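Local coordinates for oxalate biosynthetic component 1 (PDB 5IKY), which takes part in quorum-sensing-dependent oxalate production, combining the activity of a serine hydrolase of the alpha/beta hydrolase type with an additional lyase activity, at residues 552-558 and 721-725; 197-201 and 493-497; 697-703 and 1064-1068; 742-748 and 834-840. One frame throughout, in Å; residues are numbered along the deposited sequence.

Interaction 1 (552-558 and 721-725); sequences VSADTIL and LLYHA
The imidazole of H724 meets the 552-558 segment at a slant, with I557 CD1 4.0 Å from its ND1 and the carbonyl oxygen of V552 3.6 Å from its CE1; H854 stacks on the same ring edge-to-face. This is helix-helix packing inside the cap domain, where the first turn of helix 554-560 lies against helix 715-734 with the short axes 9.1 Å apart at a crossing angle of -118°. S553 is the N-cap of helix 554-560, and H724 CE1 lies near the backbone on both sides of it, at V552 O and A554 N. With CG anti to the backbone N (chi1 -174°), the imidazole is carried outward alongside the V552-A554 backbone. Two small residues set the close approach: A554 CB rests 3.8 Å from A725 CA. One turn further along, I557 reaches L721, H724 and A725, its CG2 against A725 CB at 4.1 Å and its CD1 against L721 and the imidazole. L558 CG also touches A725 CB, from a direction roughly at right angles to that of I557 CG2, and L687 of helix 682-690 closes over L558, L722 and A725. The contact is mainly apolar and largely buried, with the imidazole as its polar part. V552 and L721 cross at about a right angle, V552 CG1 touching L721 CD2 at 3.8 Å, while I557 CD1 comes to 3.4 Å from L721 O, which is already bonded to A725 N within the helix.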
loop_
_atom_site.group_PDB
_atom_site.type_symbol
_atom_site.label_atom_id
_atom_site.label_comp_id
_atom_site.label_asym_id
_atom_site.label_seq_id
_atom_site.Cartn_x
_atom_site.Cartn_y
_atom_site.Cartn_z
ATOM N N VAL A 552 -38.945 -0.446 3.186
ATOM C CA VAL A 552 -38.539 -0.683 1.805
ATOM C C VAL A 552 -38.417 -2.181 1.513
ATOM O O VAL A 552 -38.013 -2.966 2.374
ATOM C CB VAL A 552 -37.203 0.037 1.486
ATOM C CG1 VAL A 552 -36.055 -0.581 2.266
ATOM C CG2 VAL A 552 -36.918 0.017 -0.008
ATOM N N SER A 553 -38.794 -2.574 0.300
ATOM C CA SER A 553 -38.764 -3.978 -0.099
ATOM C C SER A 553 -37.541 -4.280 -0.948
ATOM O O SER A 553 -36.956 -3.379 -1.552
ATOM C CB SER A 553 -40.030 -4.346 -0.872
ATOM O OG SER A 553 -40.030 -3.741 -2.154
ATOM N N ALA A 554 -37.164 -5.553 -0.997
ATOM C CA ALA A 554 -36.024 -5.983 -1.801
ATOM C C ALA A 554 -36.292 -5.791 -3.292
ATOM O O ALA A 554 -35.387 -5.445 -4.054
ATOM C CB ALA A 554 -35.689 -7.428 -1.505
ATOM N N ASP A 555 -37.538 -6.013 -3.702
ATOM C CA ASP A 555 -37.930 -5.823 -5.094
ATOM C C ASP A 555 -37.712 -4.382 -5.543
ATOM O O ASP A 555 -37.250 -4.134 -6.657
ATOM C CB ASP A 555 -39.393 -6.218 -5.300
ATOM C CG ASP A 555 -39.591 -7.720 -5.325
ATOM O OD1 ASP A 555 -38.603 -8.446 -5.572
ATOM O OD2 ASP A 555 -40.732 -8.176 -5.101
ATOM N N THR A 556 -38.043 -3.437 -4.667
ATOM C CA THR A 556 -37.855 -2.023 -4.964
ATOM C C THR A 556 -36.369 -1.692 -5.080
ATOM O O THR A 556 -35.950 -0.982 -5.996
ATOM C CB THR A 556 -38.504 -1.129 -3.887
ATOM O OG1 THR A 556 -39.898 -1.440 -3.785
ATOM C CG2 THR A 556 -38.343 0.339 -4.239
ATOM N N ILE A 557 -35.576 -2.218 -4.152
ATOM C CA ILE A 557 -34.131 -2.018 -4.170
ATOM C C ILE A 557 -33.513 -2.602 -5.437
ATOM O O ILE A 557 -32.723 -1.944 -6.116
ATOM C CB ILE A 557 -33.461 -2.652 -2.938
ATOM C CG1 ILE A 557 -34.009 -2.024 -1.655
ATOM C CG2 ILE A 557 -31.953 -2.493 -3.007
ATOM C CD1 ILE A 557 -33.475 -2.661 -0.388
ATOM N N LEU A 558 -33.884 -3.840 -5.750
ATOM C CA LEU A 558 -33.400 -4.510 -6.953
ATOM C C LEU A 558 -33.816 -3.761 -8.213
ATOM O O LEU A 558 -33.065 -3.702 -9.187
ATOM C CB LEU A 558 -33.912 -5.950 -7.008
ATOM C CG LEU A 558 -33.238 -6.937 -6.054
ATOM C CD1 LEU A 558 -33.910 -8.299 -6.127
ATOM C CD2 LEU A 558 -31.755 -7.043 -6.371
ATOM N N LEU A 721 -28.987 -1.389 2.631
ATOM C CA LEU A 721 -29.977 -1.669 1.598
ATOM C C LEU A 721 -29.540 -2.821 0.702
ATOM O O LEU A 721 -30.351 -3.672 0.331
ATOM C CB LEU A 721 -30.235 -0.419 0.755
ATOM C CG LEU A 721 -30.998 0.700 1.465
ATOM C CD1 LEU A 721 -31.026 1.960 0.619
ATOM C CD2 LEU A 721 -32.405 0.235 1.783
ATOM N N LEU A 722 -28.258 -2.841 0.355
ATOM C CA LEU A 722 -27.709 -3.895 -0.493
ATOM C C LEU A 722 -27.819 -5.262 0.174
ATOM O O LEU A 722 -28.223 -6.237 -0.458
ATOM C CB LEU A 722 -26.250 -3.599 -0.839
ATOM C CG LEU A 722 -26.022 -2.444 -1.813
ATOM C CD1 LEU A 722 -24.535 -2.202 -2.027
ATOM C CD2 LEU A 722 -26.724 -2.727 -3.127
ATOM N N TYR A 723 -27.458 -5.328 1.451
ATOM C CA TYR A 723 -27.549 -6.581 2.196
ATOM C C TYR A 723 -28.997 -6.962 2.473
ATOM O O TYR A 723 -29.309 -8.136 2.658
ATOM C CB TYR A 723 -26.766 -6.489 3.507
ATOM C CG TYR A 723 -25.306 -6.843 3.349
ATOM C CD1 TYR A 723 -24.924 -8.122 2.965
ATOM C CD2 TYR A 723 -24.310 -5.901 3.580
ATOM C CE1 TYR A 723 -23.595 -8.454 2.809
ATOM C CE2 TYR A 723 -22.974 -6.227 3.432
ATOM C CZ TYR A 723 -22.622 -7.507 3.049
ATOM O OH TYR A 723 -21.298 -7.844 2.899
ATOM N N HIS A 724 -29.877 -5.966 2.504
ATOM C CA HIS A 724 -31.306 -6.215 2.649
ATOM C C HIS A 724 -31.815 -7.045 1.476
ATOM O O HIS A 724 -32.474 -8.067 1.664
ATOM C CB HIS A 724 -32.074 -4.896 2.743
ATOM C CG HIS A 724 -33.534 -5.059 3.030
ATOM N ND1 HIS A 724 -34.421 -5.591 2.117
ATOM C CD2 HIS A 724 -34.265 -4.747 4.125
ATOM C CE1 HIS A 724 -35.633 -5.608 2.643
ATOM N NE2 HIS A 724 -35.566 -5.100 3.860
ATOM N N ALA A 725 -31.501 -6.596 0.265
ATOM C CA ALA A 725 -31.886 -7.317 -0.941
ATOM C C ALA A 725 -31.146 -8.645 -1.026
ATOM O O ALA A 725 -31.691 -9.645 -1.497
ATOM C CB ALA A 725 -31.610 -6.473 -2.176
#

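Interaction 2 (197-201 and 493-497); sequences ARSPY and KACGT
Y201 and K493 bury most of the surface here, and C495 supplies the platform on which the tyrosine ring lies. C495 CA sits beneath the centre of the Y201 ring, 3.8 Å from its centroid and 10° off the normal, a clear CH-pi contact. The sulfur follows more obliquely, with C495 SG 4.7 Å from that centroid. The carbonyl oxygen of A494 approaches Y201 CD2 at a slant, 3.1 Å away, and K493 CG stands near the ring plane at the edge. K493, its chain bent at chi2 (69°), then runs past S199 CB to place NZ 3.2 Å from the carbonyl oxygen of R198 in a weak hydrogen bond; T138 OG1 is a second weak partner. Next in the chain, S199 forms an ST turn, its OG taking the N-H of Y201. The same OG gives its proton to a water at 2.7 Å, which in turn donates to A494 O and so bridges the two segments. Segment 197-201 falls in the beta-keto acid cleavage enzyme family, of the TIM-barrel clan. Its strand 198-199 pairs in parallel with strand 17-18, and the contact ties that small sheet to the turn between strand 491-493 and helix 497-510, where D499 accepts from C495 N.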
loop_
_atom_site.group_PDB
_atom_site.type_symbol
_atom_site.label_atom_id
_atom_site.label_comp_id
_atom_site.label_asym_id
_atom_site.label_seq_id
_atom_site.Cartn_x
_atom_site.Cartn_y
_atom_site.Cartn_z
ATOM N N ALA A 197 26.370 10.776 -13.264
ATOM C CA ALA A 197 24.978 10.636 -13.693
ATOM C C ALA A 197 24.552 9.170 -13.705
ATOM O O ALA A 197 23.744 8.752 -14.534
ATOM C CB ALA A 197 24.772 11.264 -15.064
ATOM N N ARG A 198 25.110 8.393 -12.782
ATOM C CA ARG A 198 24.793 6.974 -12.681
ATOM C C ARG A 198 24.466 6.592 -11.245
ATOM O O ARG A 198 24.876 7.270 -10.302
ATOM C CB ARG A 198 25.953 6.126 -13.204
ATOM C CG ARG A 198 26.180 6.266 -14.697
ATOM C CD ARG A 198 27.547 5.761 -15.114
ATOM N NE ARG A 198 27.754 5.940 -16.548
ATOM C CZ ARG A 198 27.604 4.974 -17.449
ATOM N NH1 ARG A 198 27.260 3.750 -17.065
ATOM N NH2 ARG A 198 27.807 5.233 -18.734
ATOM N N SER A 199 23.716 5.507 -11.091
ATOM C CA SER A 199 23.311 5.034 -9.776
ATOM C C SER A 199 23.045 3.537 -9.796
ATOM O O SER A 199 22.516 3.011 -10.776
ATOM C CB SER A 199 22.063 5.777 -9.295
ATOM O OG SER A 199 21.562 5.203 -8.097
ATOM N N PRO A 200 23.412 2.845 -8.711
ATOM C CA PRO A 200 23.140 1.413 -8.568
ATOM C C PRO A 200 21.673 1.128 -8.250
ATOM O O PRO A 200 21.288 -0.033 -8.118
ATOM C CB PRO A 200 24.036 1.007 -7.399
ATOM C CG PRO A 200 24.176 2.244 -6.591
ATOM C CD PRO A 200 24.187 3.375 -7.575
ATOM N N TYR A 201 20.865 2.176 -8.132
ATOM C CA TYR A 201 19.479 2.014 -7.713
ATOM C C TYR A 201 18.490 2.371 -8.817
ATOM O O TYR A 201 17.279 2.261 -8.631
ATOM C CB TYR A 201 19.207 2.862 -6.468
ATOM C CG TYR A 201 20.160 2.565 -5.332
ATOM C CD1 TYR A 201 20.053 1.386 -4.605
ATOM C CD2 TYR A 201 21.168 3.458 -4.990
ATOM C CE1 TYR A 201 20.922 1.104 -3.569
ATOM C CE2 TYR A 201 22.043 3.184 -3.952
ATOM C CZ TYR A 201 21.913 2.005 -3.247
ATOM O OH TYR A 201 22.777 1.724 -2.214
ATOM N N LYS A 493 23.739 9.021 -1.763
ATOM C CA LYS A 493 23.013 8.456 -2.894
ATOM C C LYS A 493 21.640 7.975 -2.440
ATOM O O LYS A 493 21.515 7.341 -1.391
ATOM C CB LYS A 493 23.794 7.299 -3.520
ATOM C CG LYS A 493 23.685 7.212 -5.030
ATOM C CD LYS A 493 24.399 8.379 -5.692
ATOM C CE LYS A 493 24.445 8.215 -7.200
ATOM N NZ LYS A 493 25.177 9.334 -7.856
ATOM N N ALA A 494 20.614 8.281 -3.227
ATOM C CA ALA A 494 19.257 7.865 -2.904
ATOM C C ALA A 494 19.071 6.381 -3.201
ATOM O O ALA A 494 19.390 5.915 -4.294
ATOM C CB ALA A 494 18.245 8.700 -3.679
ATOM N N CYS A 495 18.547 5.642 -2.228
ATOM C CA CYS A 495 18.365 4.199 -2.368
ATOM C C CYS A 495 17.113 3.861 -3.174
ATOM O O CYS A 495 16.537 2.786 -3.025
ATOM C CB CYS A 495 18.295 3.534 -0.989
ATOM S SG CYS A 495 19.789 3.699 0.014
ATOM N N GLY A 496 16.706 4.782 -4.037
ATOM C CA GLY A 496 15.502 4.614 -4.825
ATOM C C GLY A 496 14.641 5.853 -4.706
ATOM O O GLY A 496 14.928 6.738 -3.897
ATOM N N THR A 497 13.585 5.921 -5.508
ATOM C CA THR A 497 12.682 7.063 -5.480
ATOM C C THR A 497 11.924 7.114 -4.156
ATOM O O THR A 497 11.680 8.194 -3.612
ATOM C CB THR A 497 11.696 7.018 -6.664
ATOM O OG1 THR A 497 12.413 7.264 -7.879
ATOM C CG2 THR A 497 10.611 8.070 -6.513
HETATM O O HOH W 1 20.345 7.068 -6.526
#

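Interaction 3 (697-703 and 1064-1068); sequences YNSDYSN and RLDDG
D1066 runs alongside Y701, and its side chain meets aromatic rings all along. CG is anti to the backbone N (chi1 -164°), which lays the chain over one face of the Y701 ring. CB makes a CH-pi contact, 4.0 Å from the centroid of Y701; CG follows at 3.6 Å from Y701 CE1; at the tip, OD2 is 3.4 Å from the same CE1. The carboxylate and ring planes are only 5° apart, so the two groups are stacked, while OD1 lies about equally near Y701 CE1 and Y697 CE2 and accepts from D1067 N. The two tyrosines meet edge against face, Y701 CD1 lying over the Y697 ring. Behind them is a type I beta turn, N698 to Y701, in a cap-domain loop packed on a loop of the C-terminal, hydrolase-related region. N698 OD1 braces it by accepting from S702 N, in the carbonyl plane on a lone pair, and from N703 N above that plane. L1065 packs CB on Y697 CE1 and CD1 on the S702 carbonyl. Its N gives a weak bond to Y701 O at 3.2 Å, and Y697 OH approaches L1065 O at 2.7 Å, although N996 O competes for the proton. D700 OD2 and R1064 NH2, 4.3 Å apart with no N-H pointing at the oxygen, probably interact only through their charges. The join thus appears to rest on shape and stacked surfaces, with weak polar links around them.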
loop_
_atom_site.group_PDB
_atom_site.type_symbol
_atom_site.label_atom_id
_atom_site.label_comp_id
_atom_site.label_asym_id
_atom_site.label_seq_id
_atom_site.Cartn_x
_atom_site.Cartn_y
_atom_site.Cartn_z
ATOM N N TYR A 697 -8.897 -6.256 -1.298
ATOM C CA TYR A 697 -7.478 -6.585 -1.293
ATOM C C TYR A 697 -6.908 -6.309 -2.675
ATOM O O TYR A 697 -7.633 -6.358 -3.669
ATOM C CB TYR A 697 -7.235 -8.054 -0.931
ATOM C CG TYR A 697 -7.363 -8.390 0.534
ATOM C CD1 TYR A 697 -6.453 -7.899 1.463
ATOM C CD2 TYR A 697 -8.376 -9.224 0.986
ATOM C CE1 TYR A 697 -6.565 -8.215 2.806
ATOM C CE2 TYR A 697 -8.495 -9.545 2.323
ATOM C CZ TYR A 697 -7.590 -9.039 3.229
ATOM O OH TYR A 697 -7.713 -9.362 4.560
ATOM N N ASN A 698 -5.613 -6.026 -2.745
ATOM C CA ASN A 698 -4.931 -6.031 -4.028
ATOM C C ASN A 698 -4.627 -7.482 -4.402
ATOM O O ASN A 698 -4.930 -8.395 -3.634
ATOM C CB ASN A 698 -3.662 -5.177 -3.990
ATOM C CG ASN A 698 -2.674 -5.638 -2.939
ATOM O OD1 ASN A 698 -3.012 -6.416 -2.046
ATOM N ND2 ASN A 698 -1.446 -5.144 -3.033
ATOM N N SER A 699 -4.033 -7.693 -5.572
ATOM C CA SER A 699 -3.932 -9.028 -6.158
ATOM C C SER A 699 -3.237 -10.078 -5.282
ATOM O O SER A 699 -3.612 -11.249 -5.313
ATOM C CB SER A 699 -3.219 -8.941 -7.509
ATOM O OG SER A 699 -1.965 -8.294 -7.387
ATOM N N ASP A 700 -2.242 -9.672 -4.499
ATOM C CA ASP A 700 -1.494 -10.637 -3.693
ATOM C C ASP A 700 -1.598 -10.380 -2.188
ATOM O O ASP A 700 -0.741 -10.815 -1.414
ATOM C CB ASP A 700 -0.023 -10.651 -4.121
ATOM C CG ASP A 700 0.718 -9.400 -3.709
ATOM O OD1 ASP A 700 0.061 -8.362 -3.479
ATOM O OD2 ASP A 700 1.961 -9.448 -3.613
ATOM N N TYR A 701 -2.648 -9.666 -1.789
ATOM C CA TYR A 701 -2.944 -9.402 -0.381
ATOM C C TYR A 701 -1.820 -8.633 0.315
ATOM O O TYR A 701 -1.485 -8.912 1.466
ATOM C CB TYR A 701 -3.231 -10.718 0.354
ATOM C CG TYR A 701 -4.370 -11.494 -0.269
ATOM C CD1 TYR A 701 -5.682 -11.268 0.121
ATOM C CD2 TYR A 701 -4.136 -12.438 -1.262
ATOM C CE1 TYR A 701 -6.729 -11.961 -0.453
ATOM C CE2 TYR A 701 -5.178 -13.138 -1.840
ATOM C CZ TYR A 701 -6.472 -12.895 -1.431
ATOM O OH TYR A 701 -7.514 -13.590 -1.999
ATOM N N SER A 702 -1.257 -7.657 -0.394
ATOM C CA SER A 702 -0.205 -6.800 0.147
ATOM C C SER A 702 -0.781 -5.531 0.759
ATOM O O SER A 702 -0.119 -4.852 1.542
ATOM C CB SER A 702 0.798 -6.417 -0.945
ATOM O OG SER A 702 1.340 -7.558 -1.578
ATOM N N ASN A 703 -2.013 -5.207 0.386
ATOM C CA ASN A 703 -2.592 -3.923 0.747
ATOM C C ASN A 703 -4.115 -3.940 0.660
ATOM O O ASN A 703 -4.703 -4.853 0.078
ATOM C CB ASN A 703 -2.021 -2.827 -0.159
ATOM C CG ASN A 703 -2.181 -1.437 0.424
ATOM O OD1 ASN A 703 -2.270 -1.263 1.640
ATOM N ND2 ASN A 703 -2.224 -0.435 -0.448
ATOM N N ARG A 1064 1.273 -12.498 4.785
ATOM C CA ARG A 1064 0.476 -11.541 4.026
ATOM C C ARG A 1064 -0.650 -10.990 4.896
ATOM O O ARG A 1064 -0.576 -11.049 6.124
ATOM C CB ARG A 1064 -0.083 -12.191 2.761
ATOM C CG ARG A 1064 0.964 -12.444 1.688
ATOM C CD ARG A 1064 1.619 -11.140 1.256
ATOM N NE ARG A 1064 2.609 -11.337 0.201
ATOM C CZ ARG A 1064 3.850 -10.863 0.245
ATOM N NH1 ARG A 1064 4.258 -10.163 1.295
ATOM N NH2 ARG A 1064 4.685 -11.089 -0.760
ATOM N N LEU A 1065 -1.695 -10.465 4.264
ATOM C CA LEU A 1065 -2.751 -9.778 5.002
ATOM C C LEU A 1065 -4.129 -10.424 4.853
ATOM O O LEU A 1065 -5.129 -9.871 5.309
ATOM C CB LEU A 1065 -2.824 -8.314 4.563
ATOM C CG LEU A 1065 -1.588 -7.463 4.864
ATOM C CD1 LEU A 1065 -1.770 -6.046 4.335
ATOM C CD2 LEU A 1065 -1.293 -7.458 6.358
ATOM N N ASP A 1066 -4.180 -11.593 4.222
ATOM C CA ASP A 1066 -5.441 -12.308 4.058
ATOM C C ASP A 1066 -5.896 -12.903 5.390
ATOM O O ASP A 1066 -5.091 -13.060 6.312
ATOM C CB ASP A 1066 -5.303 -13.410 3.005
ATOM C CG ASP A 1066 -6.647 -13.918 2.510
ATOM O OD1 ASP A 1066 -7.684 -13.517 3.080
ATOM O OD2 ASP A 1066 -6.666 -14.721 1.553
ATOM N N ASP A 1067 -7.187 -13.222 5.478
ATOM C CA ASP A 1067 -7.775 -13.870 6.652
ATOM C C ASP A 1067 -7.554 -13.045 7.923
ATOM O O ASP A 1067 -7.091 -13.559 8.942
ATOM C CB ASP A 1067 -7.201 -15.284 6.817
ATOM C CG ASP A 1067 -7.976 -16.120 7.818
ATOM O OD1 ASP A 1067 -9.104 -16.547 7.495
ATOM O OD2 ASP A 1067 -7.449 -16.361 8.925
ATOM N N GLY A 1068 -7.893 -11.762 7.853
ATOM C CA GLY A 1068 -7.647 -10.848 8.953
ATOM C C GLY A 1068 -8.826 -10.665 9.890
ATOM O O GLY A 1068 -8.825 -9.761 10.725
#

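Interaction 4 (742-748 and 834-840); sequences KACGPLW and AITHSGR
S838 points its hydroxyl back across the contact: with OG anti to the backbone N (chi1 172°) it accepts from G745 N at 2.9 Å and donates to R840 O, on a lone pair in that carbonyl plane. R840 is folded by its middle torsions (chi2 -86°, chi3 -74°), so its chain curls over the carbonyl of K742 and NH1 reaches K742 O in a weak bond of 3.2 Å. The aliphatic start of the arginine also packs on C744, R840 CB lying 3.6 Å from C744 SG. These groups continue a pair of antiparallel strands, 747-752 and 832-836, in the mixed sheet of the C-terminal region, which belongs to the alpha/beta hydrolase clan. L747 and T836 form a hydrogen-bonded pair, T836 N to L747 O at 3.0 Å and L747 N to T836 O at 3.2 Å, and W748 with I835 is the non-hydrogen-bonded pair next to it. On the face carrying that second pair, the indole and the isoleucine lie side by side, I835 CD1 touching W748 CZ3 at 3.5 Å. Beyond the strands, G839 N donates to A743 O at 2.9 Å, and K742 CB rests on G839. The lysine's ammonium leads away to V847 O and the ring of Y791, while T836 OG1 bonds to S798. Past the ladder, then, one further backbone bond alternates with side-chain bonds, a firm one at S838 and only a weak one from R840, so the bonding continues from the strands into the loop that enters 747-752 and the loop that leaves 832-836.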
loop_
_atom_site.group_PDB
_atom_site.type_symbol
_atom_site.label_atom_id
_atom_site.label_comp_id
_atom_site.label_asym_id
_atom_site.label_seq_id
_atom_site.Cartn_x
_atom_site.Cartn_y
_atom_site.Cartn_z
ATOM N N LYS A 742 -33.101 -24.177 11.381
ATOM C CA LYS A 742 -32.597 -23.470 12.552
ATOM C C LYS A 742 -33.665 -23.359 13.633
ATOM O O LYS A 742 -34.855 -23.521 13.362
ATOM C CB LYS A 742 -32.086 -22.084 12.159
ATOM C CG LYS A 742 -31.094 -22.105 11.003
ATOM C CD LYS A 742 -30.238 -20.848 10.978
ATOM C CE LYS A 742 -29.140 -20.950 9.931
ATOM N NZ LYS A 742 -28.530 -19.626 9.621
ATOM N N ALA A 743 -33.231 -23.090 14.859
ATOM C CA ALA A 743 -34.135 -23.058 16.001
ATOM C C ALA A 743 -34.369 -21.633 16.488
ATOM O O ALA A 743 -33.505 -20.769 16.346
ATOM C CB ALA A 743 -33.588 -23.922 17.125
ATOM N N CYS A 744 -35.543 -21.396 17.061
ATOM C CA CYS A 744 -35.883 -20.082 17.586
ATOM C C CYS A 744 -35.182 -19.839 18.915
ATOM O O CYS A 744 -34.868 -20.785 19.639
ATOM C CB CYS A 744 -37.393 -19.951 17.766
ATOM S SG CYS A 744 -38.383 -20.553 16.376
ATOM N N GLY A 745 -34.931 -18.573 19.229
ATOM C CA GLY A 745 -34.382 -18.203 20.519
ATOM C C GLY A 745 -32.899 -18.481 20.679
ATOM O O GLY A 745 -32.359 -19.396 20.056
ATOM N N PRO A 746 -32.232 -17.687 21.526
ATOM C CA PRO A 746 -30.798 -17.816 21.790
ATOM C C PRO A 746 -30.458 -19.011 22.674
ATOM O O PRO A 746 -31.314 -19.498 23.412
ATOM C CB PRO A 746 -30.460 -16.505 22.505
ATOM C CG PRO A 746 -31.725 -16.124 23.186
ATOM C CD PRO A 746 -32.830 -16.559 22.262
ATOM N N LEU A 747 -29.214 -19.476 22.591
ATOM C CA LEU A 747 -28.724 -20.526 23.476
ATOM C C LEU A 747 -27.716 -19.955 24.464
ATOM O O LEU A 747 -26.995 -19.006 24.153
ATOM C CB LEU A 747 -28.088 -21.666 22.679
ATOM C CG LEU A 747 -29.011 -22.533 21.821
ATOM C CD1 LEU A 747 -28.216 -23.643 21.154
ATOM C CD2 LEU A 747 -30.142 -23.109 22.659
ATOM N N TRP A 748 -27.670 -20.541 25.655
ATOM C CA TRP A 748 -26.764 -20.084 26.700
ATOM C C TRP A 748 -25.875 -21.233 27.160
ATOM O O TRP A 748 -26.363 -22.321 27.469
ATOM C CB TRP A 748 -27.552 -19.499 27.873
ATOM C CG TRP A 748 -28.565 -18.471 27.449
ATOM C CD1 TRP A 748 -29.817 -18.708 26.958
ATOM C CD2 TRP A 748 -28.410 -17.045 27.474
ATOM N NE1 TRP A 748 -30.450 -17.522 26.677
ATOM C CE2 TRP A 748 -29.608 -16.486 26.985
ATOM C CE3 TRP A 748 -27.375 -16.188 27.863
ATOM C CZ2 TRP A 748 -29.800 -15.110 26.875
ATOM C CZ3 TRP A 748 -27.568 -14.822 27.753
ATOM C CH2 TRP A 748 -28.772 -14.297 27.263
ATOM N N ALA A 834 -21.134 -18.117 27.118
ATOM C CA ALA A 834 -21.214 -17.871 25.684
ATOM C C ALA A 834 -22.662 -17.782 25.218
ATOM O O ALA A 834 -23.505 -18.587 25.618
ATOM C CB ALA A 834 -20.483 -18.957 24.923
ATOM N N ILE A 835 -22.941 -16.802 24.365
ATOM C CA ILE A 835 -24.290 -16.601 23.850
ATOM C C ILE A 835 -24.361 -16.897 22.354
ATOM O O ILE A 835 -23.493 -16.486 21.584
ATOM C CB ILE A 835 -24.780 -15.161 24.106
ATOM C CG1 ILE A 835 -24.519 -14.761 25.560
ATOM C CG2 ILE A 835 -26.259 -15.028 23.763
ATOM C CD1 ILE A 835 -24.936 -13.343 25.888
ATOM N N THR A 836 -25.401 -17.623 21.955
ATOM C CA THR A 836 -25.640 -17.933 20.552
ATOM C C THR A 836 -26.892 -17.206 20.077
ATOM O O THR A 836 -27.901 -17.197 20.774
ATOM C CB THR A 836 -25.803 -19.449 20.330
ATOM O OG1 THR A 836 -24.637 -20.134 20.804
ATOM C CG2 THR A 836 -26.003 -19.762 18.856
ATOM N N HIS A 837 -26.827 -16.590 18.901
ATOM C CA HIS A 837 -27.973 -15.865 18.358
ATOM C C HIS A 837 -29.163 -16.778 18.082
ATOM O O HIS A 837 -29.023 -17.999 18.005
ATOM C CB HIS A 837 -27.589 -15.137 17.070
ATOM C CG HIS A 837 -27.153 -13.720 17.279
ATOM N ND1 HIS A 837 -27.911 -12.804 17.976
ATOM C CD2 HIS A 837 -26.048 -13.056 16.864
ATOM C CE1 HIS A 837 -27.286 -11.640 17.991
ATOM N NE2 HIS A 837 -26.154 -11.766 17.323
ATOM N N SER A 838 -30.338 -16.174 17.937
ATOM C CA SER A 838 -31.524 -16.905 17.519
ATOM C C SER A 838 -31.423 -17.236 16.034
ATOM O O SER A 838 -30.962 -16.416 15.238
ATOM C CB SER A 838 -32.790 -16.095 17.803
ATOM O OG SER A 838 -33.930 -16.717 17.236
ATOM N N GLY A 839 -31.846 -18.440 15.664
ATOM C CA GLY A 839 -31.763 -18.885 14.285
ATOM C C GLY A 839 -33.017 -18.578 13.489
ATOM O O GLY A 839 -33.003 -18.599 12.259
ATOM N N ARG A 840 -34.105 -18.295 14.196
ATOM C CA ARG A 840 -35.382 -17.986 13.561
ATOM C C ARG A 840 -35.969 -16.701 14.135
ATOM O O ARG A 840 -35.613 -16.288 15.239
ATOM C CB ARG A 840 -36.368 -19.142 13.742
ATOM C CG ARG A 840 -35.862 -20.485 13.235
ATOM C CD ARG A 840 -36.150 -20.676 11.753
ATOM N NE ARG A 840 -37.561 -20.960 11.500
ATOM C CZ ARG A 840 -38.048 -22.175 11.266
ATOM N NH1 ARG A 840 -37.238 -23.226 11.255
ATOM N NH2 ARG A 840 -39.345 -22.343 11.047
#

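Overall arrangement
Along the chain interaction 2 comes first, its centre about 55 Å from that of interaction 1 and about 62 Å from that of interaction 4, in the region of the beta-keto acid cleavage enzyme family, on a small two-stranded sheet distinct from the large parallel one. Interaction 1 lies within the cap domain, and helix 715-734 leads on to strand 747-752 of interaction 4, near one end of the mixed sheet, where that strand runs antiparallel to its neighbours; their centres are about 26 Å apart. The segments of interactions 1 and 3 alternate in the sequence. Interaction 3, about 30 Å between centres from both 1 and 2, joins the cap to the C-terminal region near the middle of the molecule.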